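Local coordinates for protein acetate CoA-transferase subunit beta (PDB 5DBN) that transfers coenzyme A from acetyl-CoA to acetoacetate and other short-chain carboxylates through a covalent enzyme-CoA intermediate, in short-chain fatty acid degradation, at residues Leu101-Glu106 with Val135-Glu140; Ala148-Arg153 with His165-Glu170; Met181-Ile186 with Ala193-Lys198. All blocks are in the same frame, centred on the assembly; numbering follows the deposited sequence.

Contact 1 (Leu101-Glu106 with Val135-Glu140)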
# COMPACT_ATOMS: atom_id res chain seq x y z
N LEU B 101 30.78 1.75 7.70
CA LEU B 101 31.99 2.52 7.46
C LEU B 101 32.36 3.24 8.74
O LEU B 101 33.53 3.31 9.11
CB LEU B 101 31.78 3.53 6.33
CG LEU B 101 31.40 2.97 4.96
CD1 LEU B 101 30.80 4.06 4.08
CD2 LEU B 101 32.62 2.35 4.30
N GLN B 102 31.34 3.74 9.44
CA GLN B 102 31.54 4.46 10.69
C GLN B 102 30.34 4.35 11.62
O GLN B 102 29.19 4.31 11.17
CB GLN B 102 31.85 5.93 10.42
CG GLN B 102 33.18 6.16 9.71
CD GLN B 102 33.52 7.62 9.53
OE1 GLN B 102 32.67 8.50 9.65
NE2 GLN B 102 34.79 7.89 9.26
N VAL B 103 30.62 4.29 12.92
CA VAL B 103 29.61 4.34 13.96
C VAL B 103 30.15 5.24 15.07
O VAL B 103 31.36 5.28 15.28
CB VAL B 103 29.27 2.94 14.52
CG1 VAL B 103 28.21 3.02 15.61
CG2 VAL B 103 28.82 2.02 13.40
N ASP B 104 29.28 5.96 15.77
CA ASP B 104 29.74 6.83 16.85
C ASP B 104 28.95 6.69 18.15
O ASP B 104 27.96 5.95 18.22
CB ASP B 104 29.73 8.30 16.40
CG ASP B 104 28.36 8.78 15.96
OD1 ASP B 104 27.33 8.26 16.44
OD2 ASP B 104 28.31 9.72 15.13
N GLU B 105 29.41 7.41 19.17
CA GLU B 105 28.85 7.32 20.52
C GLU B 105 27.37 7.70 20.57
O GLU B 105 26.66 7.29 21.48
CB GLU B 105 29.65 8.22 21.47
CG GLU B 105 29.60 9.70 21.10
CD GLU B 105 30.60 10.54 21.87
OE1 GLU B 105 31.72 10.05 22.14
OE2 GLU B 105 30.27 11.70 22.21
N GLU B 106 26.92 8.48 19.59
CA GLU B 106 25.52 8.87 19.50
C GLU B 106 24.71 7.85 18.70
O GLU B 106 23.58 8.12 18.31
CB GLU B 106 25.39 10.26 18.87
CG GLU B 106 26.09 11.36 19.66
CD GLU B 106 25.49 11.55 21.05
OE1 GLU B 106 24.26 11.41 21.19
OE2 GLU B 106 26.26 11.84 21.99
N VAL B 135 19.14 -3.25 15.32
CA VAL B 135 20.11 -2.88 14.30
C VAL B 135 21.49 -3.35 14.74
O VAL B 135 22.08 -2.78 15.66
CB VAL B 135 20.12 -1.36 14.06
CG1 VAL B 135 21.14 -0.98 12.99
CG2 VAL B 135 18.73 -0.87 13.66
N ILE B 136 21.98 -4.40 14.09
CA ILE B 136 23.29 -4.95 14.39
C ILE B 136 24.26 -4.54 13.30
O ILE B 136 24.02 -4.76 12.11
CB ILE B 136 23.26 -6.48 14.50
CG1 ILE B 136 22.23 -6.90 15.56
CG2 ILE B 136 24.65 -7.01 14.85
CD1 ILE B 136 22.03 -8.40 15.66
N ILE B 137 25.36 -3.91 13.71
CA ILE B 137 26.42 -3.52 12.78
C ILE B 137 27.59 -4.49 12.91
O ILE B 137 28.17 -4.64 13.98
CB ILE B 137 26.88 -2.08 13.03
CG1 ILE B 137 25.70 -1.11 12.94
CG2 ILE B 137 27.97 -1.68 12.03
CD1 ILE B 137 24.97 -1.13 11.60
N ALA B 138 27.92 -5.13 11.80
CA ALA B 138 29.03 -6.07 11.73
C ALA B 138 30.15 -5.40 10.94
O ALA B 138 30.02 -5.15 9.75
CB ALA B 138 28.60 -7.37 11.06
N MET B 139 31.26 -5.12 11.63
CA MET B 139 32.30 -4.29 11.05
C MET B 139 33.68 -4.59 11.61
O MET B 139 33.81 -4.98 12.77
CB MET B 139 31.92 -2.83 11.36
CG MET B 139 32.59 -1.77 10.55
SD MET B 139 32.03 -0.14 11.10
CE MET B 139 32.82 -0.02 12.70
N GLU B 140 34.72 -4.41 10.80
CA GLU B 140 36.08 -4.48 11.32
C GLU B 140 36.30 -3.25 12.19
O GLU B 140 35.69 -2.21 11.96
CB GLU B 140 37.11 -4.56 10.19
CG GLU B 140 37.02 -5.84 9.37
CD GLU B 140 38.07 -5.91 8.27
OE1 GLU B 140 38.93 -5.01 8.20
OE2 GLU B 140 38.04 -6.88 7.48

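Contact 2 (Ala148-Arg153 with His165-Glu170)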
# COMPACT_ATOMS: atom_id res chain seq x y z
N ALA B 148 40.56 5.12 12.44
CA ALA B 148 39.48 4.67 13.32
C ALA B 148 38.15 4.72 12.59
O ALA B 148 37.93 5.57 11.73
CB ALA B 148 39.43 5.52 14.57
N LYS B 149 37.25 3.80 12.93
CA LYS B 149 35.92 3.77 12.35
C LYS B 149 34.84 3.96 13.41
O LYS B 149 33.72 4.36 13.11
CB LYS B 149 35.69 2.45 11.60
CG LYS B 149 36.73 2.21 10.51
CD LYS B 149 36.21 1.30 9.41
CE LYS B 149 35.94 -0.10 9.91
NZ LYS B 149 35.19 -0.89 8.89
N ILE B 150 35.19 3.68 14.66
CA ILE B 150 34.29 3.92 15.79
C ILE B 150 34.65 5.26 16.43
O ILE B 150 35.59 5.35 17.23
CB ILE B 150 34.38 2.78 16.83
CG1 ILE B 150 34.15 1.43 16.13
CG2 ILE B 150 33.35 2.99 17.93
CD1 ILE B 150 34.35 0.22 17.00
N LEU B 151 33.90 6.31 16.08
CA LEU B 151 34.30 7.69 16.36
C LEU B 151 33.40 8.41 17.36
O LEU B 151 32.39 7.88 17.81
CB LEU B 151 34.33 8.48 15.06
CG LEU B 151 35.13 7.85 13.92
CD1 LEU B 151 34.96 8.65 12.63
CD2 LEU B 151 36.61 7.72 14.29
N ARG B 152 33.78 9.64 17.72
CA ARG B 152 32.92 10.50 18.53
C ARG B 152 31.74 10.99 17.70
O ARG B 152 30.62 11.10 18.19
CB ARG B 152 33.71 11.69 19.07
CG ARG B 152 34.72 11.32 20.14
CD ARG B 152 35.47 12.55 20.64
NE ARG B 152 36.39 12.21 21.71
CZ ARG B 152 37.08 13.11 22.41
NH1 ARG B 152 36.96 14.40 22.15
NH2 ARG B 152 37.90 12.71 23.38
N ARG B 153 32.02 11.29 16.44
CA ARG B 153 31.00 11.76 15.51
C ARG B 153 31.40 11.34 14.10
O ARG B 153 32.53 11.58 13.68
CB ARG B 153 30.84 13.28 15.60
CG ARG B 153 29.84 13.88 14.60
CD ARG B 153 28.45 13.28 14.75
NE ARG B 153 27.44 14.00 13.98
CZ ARG B 153 27.15 13.77 12.70
NH1 ARG B 153 27.78 12.83 12.02
NH2 ARG B 153 26.20 14.49 12.11
N HIS B 165 21.92 -0.35 17.65
CA HIS B 165 21.72 -0.99 18.95
C HIS B 165 22.94 -1.80 19.38
O HIS B 165 23.29 -1.83 20.56
CB HIS B 165 20.50 -1.90 18.92
CG HIS B 165 19.20 -1.18 18.74
ND1 HIS B 165 18.45 -1.27 17.59
CD2 HIS B 165 18.52 -0.35 19.57
CE1 HIS B 165 17.36 -0.53 17.72
NE2 HIS B 165 17.38 0.04 18.91
N MET B 166 23.58 -2.45 18.41
CA MET B 166 24.69 -3.36 18.69
C MET B 166 25.78 -3.22 17.64
O MET B 166 25.51 -3.25 16.44
CB MET B 166 24.18 -4.80 18.75
CG MET B 166 25.21 -5.83 19.19
SD MET B 166 24.53 -7.50 19.18
CE MET B 166 25.89 -8.44 19.88
N LEU B 167 27.02 -3.06 18.10
CA LEU B 167 28.18 -2.99 17.22
C LEU B 167 29.12 -4.14 17.53
O LEU B 167 29.60 -4.27 18.66
CB LEU B 167 28.90 -1.65 17.37
CG LEU B 167 30.21 -1.51 16.61
CD1 LEU B 167 29.98 -1.68 15.11
CD2 LEU B 167 30.86 -0.17 16.90
N VAL B 168 29.38 -4.98 16.53
CA VAL B 168 30.22 -6.16 16.69
C VAL B 168 31.45 -6.09 15.80
O VAL B 168 31.34 -6.05 14.57
CB VAL B 168 29.43 -7.45 16.37
CG1 VAL B 168 30.28 -8.68 16.65
CG2 VAL B 168 28.15 -7.50 17.18
N THR B 169 32.62 -6.08 16.43
CA THR B 169 33.90 -6.12 15.72
C THR B 169 34.67 -7.37 16.13
O THR B 169 34.24 -8.11 17.00
CB THR B 169 34.76 -4.87 16.00
OG1 THR B 169 35.31 -4.95 17.32
CG2 THR B 169 33.93 -3.60 15.88
N GLU B 170 35.81 -7.59 15.48
CA GLU B 170 36.63 -8.74 15.80
C GLU B 170 37.39 -8.51 17.10
O GLU B 170 38.09 -9.40 17.59
CB GLU B 170 37.60 -9.06 14.66
CG GLU B 170 38.84 -8.16 14.53
CD GLU B 170 38.52 -6.77 14.00
OE1 GLU B 170 37.33 -6.47 13.77
OE2 GLU B 170 39.47 -5.99 13.79

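Contact 3 (Met181-Ile186 with Ala193-Lys198)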
# COMPACT_ATOMS: atom_id res chain seq x y z
N MET B 181 26.72 4.51 25.26
CA MET B 181 27.45 3.43 24.61
C MET B 181 28.19 2.59 25.65
O MET B 181 28.92 3.12 26.48
CB MET B 181 28.43 4.00 23.59
CG MET B 181 29.15 2.97 22.75
SD MET B 181 30.31 3.75 21.62
CE MET B 181 30.80 2.35 20.61
N TRP B 182 27.98 1.28 25.59
CA TRP B 182 28.57 0.36 26.56
C TRP B 182 29.44 -0.70 25.88
O TRP B 182 29.01 -1.36 24.94
CB TRP B 182 27.47 -0.33 27.37
CG TRP B 182 26.83 0.57 28.38
CD1 TRP B 182 25.74 1.36 28.19
CD2 TRP B 182 27.25 0.76 29.73
NE1 TRP B 182 25.45 2.04 29.35
CE2 TRP B 182 26.37 1.69 30.31
CE3 TRP B 182 28.29 0.24 30.51
CZ2 TRP B 182 26.49 2.11 31.63
CZ3 TRP B 182 28.41 0.66 31.82
CH2 TRP B 182 27.51 1.59 32.37
N LEU B 183 30.66 -0.85 26.38
CA LEU B 183 31.52 -1.96 25.99
C LEU B 183 31.10 -3.18 26.81
O LEU B 183 31.36 -3.24 28.02
CB LEU B 183 32.99 -1.63 26.21
CG LEU B 183 33.98 -2.78 26.02
CD1 LEU B 183 33.94 -3.30 24.59
CD2 LEU B 183 35.39 -2.34 26.38
N THR B 184 30.46 -4.14 26.16
CA THR B 184 29.87 -5.28 26.86
C THR B 184 30.70 -6.56 26.74
O THR B 184 30.65 -7.42 27.62
CB THR B 184 28.45 -5.55 26.35
OG1 THR B 184 28.46 -5.71 24.93
CG2 THR B 184 27.52 -4.39 26.71
N GLU B 185 31.46 -6.69 25.65
CA GLU B 185 32.36 -7.83 25.49
C GLU B 185 33.69 -7.44 24.85
O GLU B 185 33.75 -6.53 24.03
CB GLU B 185 31.70 -8.93 24.65
CG GLU B 185 30.31 -9.31 25.10
CD GLU B 185 29.65 -10.32 24.18
OE1 GLU B 185 30.37 -11.17 23.61
OE2 GLU B 185 28.41 -10.28 24.03
N ILE B 186 34.74 -8.16 25.23
CA ILE B 186 36.05 -8.04 24.62
C ILE B 186 36.46 -9.40 24.06
O ILE B 186 36.24 -10.43 24.70
CB ILE B 186 37.11 -7.55 25.62
CG1 ILE B 186 36.69 -6.19 26.20
CG2 ILE B 186 38.49 -7.46 24.96
CD1 ILE B 186 37.67 -5.57 27.17
N ALA B 193 42.66 -1.95 27.02
CA ALA B 193 43.53 -0.85 26.61
C ALA B 193 43.68 -0.78 25.09
O ALA B 193 43.74 0.31 24.52
CB ALA B 193 44.89 -0.97 27.27
N THR B 194 43.76 -1.93 24.44
CA THR B 194 43.88 -1.99 22.99
C THR B 194 42.61 -1.45 22.33
O THR B 194 42.67 -0.68 21.37
CB THR B 194 44.15 -3.41 22.49
OG1 THR B 194 45.26 -3.98 23.20
CG2 THR B 194 44.45 -3.41 20.99
N VAL B 195 41.46 -1.87 22.85
CA VAL B 195 40.17 -1.41 22.35
C VAL B 195 40.05 0.10 22.53
O VAL B 195 39.64 0.82 21.62
CB VAL B 195 38.99 -2.12 23.06
CG1 VAL B 195 37.65 -1.55 22.59
CG2 VAL B 195 39.05 -3.62 22.82
N ARG B 196 40.43 0.57 23.72
CA ARG B 196 40.41 2.00 24.02
C ARG B 196 41.29 2.76 23.03
O ARG B 196 40.90 3.79 22.49
CB ARG B 196 40.87 2.25 25.45
CG ARG B 196 40.44 3.59 26.02
CD ARG B 196 39.17 3.45 26.85
NE ARG B 196 39.44 2.85 28.15
CZ ARG B 196 38.54 2.71 29.12
NH1 ARG B 196 37.29 3.13 28.93
NH2 ARG B 196 38.88 2.15 30.27
N ALA B 197 42.49 2.23 22.80
CA ALA B 197 43.45 2.83 21.89
C ALA B 197 42.93 2.85 20.45
O ALA B 197 43.17 3.79 19.70
CB ALA B 197 44.78 2.09 21.95
N LYS B 198 42.21 1.79 20.08
CA LYS B 198 41.71 1.65 18.71
C LYS B 198 40.31 2.24 18.53
O LYS B 198 39.71 2.10 17.47
CB LYS B 198 41.70 0.17 18.33
CG LYS B 198 43.08 -0.44 18.10
CD LYS B 198 42.97 -1.92 17.74
CE LYS B 198 44.27 -2.46 17.17
NZ LYS B 198 44.27 -3.95 17.06

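Contact 1 (Leu101-Glu106 with Val135-Glu140)
Gln102 meets Met139 through its backbone, while its side chain turns away and offers OE1 to two peptide N-H groups, those of Thr155 and Met156; this double grip satisfies the buried amide oxygen and probably helps hold the side chain on that face. On the side facing Val135-Glu140 the contact is sulfur against peptide. Met139 SD stands over the face of the Leu101-Gln102 peptide group, 4.1 Å from Leu101 C and 4.3 Å from Gln102 N. Met139 reaches this place because its chain runs out extended, CG anti to the backbone N (chi1 -162°), and bends only at the last torsion, chi3 70°, which turns the methyl aside and leaves the sulfur facing the peptide. A classic beta bulge sets Leu101 and Gln102 across from the single residue Ala110, and the peptide under the sulfur is the one linking the two bulge residues. Further along, Val103 points at the other segment and touches Ile137 branch to branch, CG2 to CG2 at 4.0 Å, the two side chains crossing at a slant. Leu109 packs on both of them. At the end of the strand, Asp104 OD1 receives a weak bond from Glu106 N (3.2 Å, 123°) and a further one from Asn108 N, which tie the following turn back on the strand. The contact lays strand 102-104, the middle strand of a small three-stranded sheet, over strand 135-138 of the large mixed sheet, the backbones 8.6 Å apart between Val103 CA and Ile137 CA. Methyl meets methyl at Val103 and Ile137 and a thioether lies on a peptide face, so the sheets are probably held here by dispersion and burial rather than by directed bonds.

Contact 2 (Ala148-Arg153 with His165-Glu170)
Ile150 lays its delta methyl on Leu167, Ile150 CD1 meeting Leu167 CD2 at 3.5 Å. Ile150 CG1 is only slightly farther from the same Leu167 CD2, at 3.7 Å. The two side chains reach toward each other tip to tip. Ile150 can do this because its long branch is fully extended, with CG1 opposite the carbonyl carbon (chi1 -53°) and chi2 at 173°, so that CD1 is carried outward to the neighbouring sheet. Beyond Leu167 the same Ile150 CD1 also meets the methyl of Thr169, CG2, at 4.0 Å, again end on. Thr169 divides its branches between two tasks: CG2 faces the isoleucine, and OG1 is bonded to Ala172 N, Leu171 N and His141 ND1. The bond to Leu171 N makes an ST turn, and that to Ala172 N adds to it, at the reversal from strand 166-168 into strand 172-177, its antiparallel neighbour. Strand 150-151, an outer strand of the small three-stranded sheet, is thus laid on the large mixed sheet, with Ile150 CA and Leu167 CA 9.3 Å apart. Phe174, from strand 172-177, packs on both Ile150 and Leu167 and adds to the apolar cluster. Exchanging Ile150 for an alanine would remove CG1, CG2 and CD1, and would probably deprive the Leu167 methyl and Thr169 CG2 of this partner, opening a gap between the sheets. At its backbone Ile150 is bonded to Glu200 and Ala201, while Leu151 behind it lies against Gln102 of strand 102-104.

Contact 3 (Met181-Ile186 with Ala193-Lys198)
A beta-alpha-beta unit made of strand 180-186, helix 192-197 and strand 204-205 supplies both sides of this contact, which packs its helix on its first strand. One helix residue carries it: Val195, aimed at the strand, spreads its two methyls over two partners. Val195 CG1 approaches Leu183 CD2 at 4.5 Å, and Val195 CG2 approaches Ile186 CG2 at 4.4 Å. A chi1 of 176° turns the fork toward the strand, CG1 opposite the backbone N and CG2 beside that N. Leu183 and Ile186 are three residues apart and in a regular strand would face opposite ways; here both point at the helix, since a classic beta bulge, in which Thr184 and Glu185 share Val173 as their one counterpart, shifts the alternation by one residue. Leu192, from the first turn of the helix, packs on both Leu183 and Ile186 and continues the apolar patch. On the strand's other face Glu185 forms a salt bridge with Arg10 of helix 3-12. Backbone bonds Ala197 N to Ala193 O (2.9 Å) and Lys198 N to Thr194 O (2.8 Å) run through the turn that carries Val195. Leu183 is backbone-bonded to Glu204, in the closing strand 204-205, and to Ala206 just after it. The touching groups are methyls in loose contact, so the helix is probably held on the strand by burial of apolar surface, the bulge deciding which strand residues meet it.

Overall arrangement
Along the chain the contacts follow one another, each closing before the next opens. The centres of contacts 1 and 2 are about 4 Å apart, and that of contact 3 lies about 13 Å from contact 1 and 10 Å from contact 2. Contacts 1 and 2 join the same two sheets: strands 102-104 and 150-151 are neighbours in the small one, 135-138 and 166-168 in the large one, where Ile137 N probably bonds Met166 O at 2.8 Å. Contact 3 uses strand 180-186 of that large sheet, and Met181 CE reaches Ile150 CG2 at 3.8 Å. The large sheet thus backs all three, away from the predicted active-site Glu46, which directly follows 42-45, one of its two outermost strands.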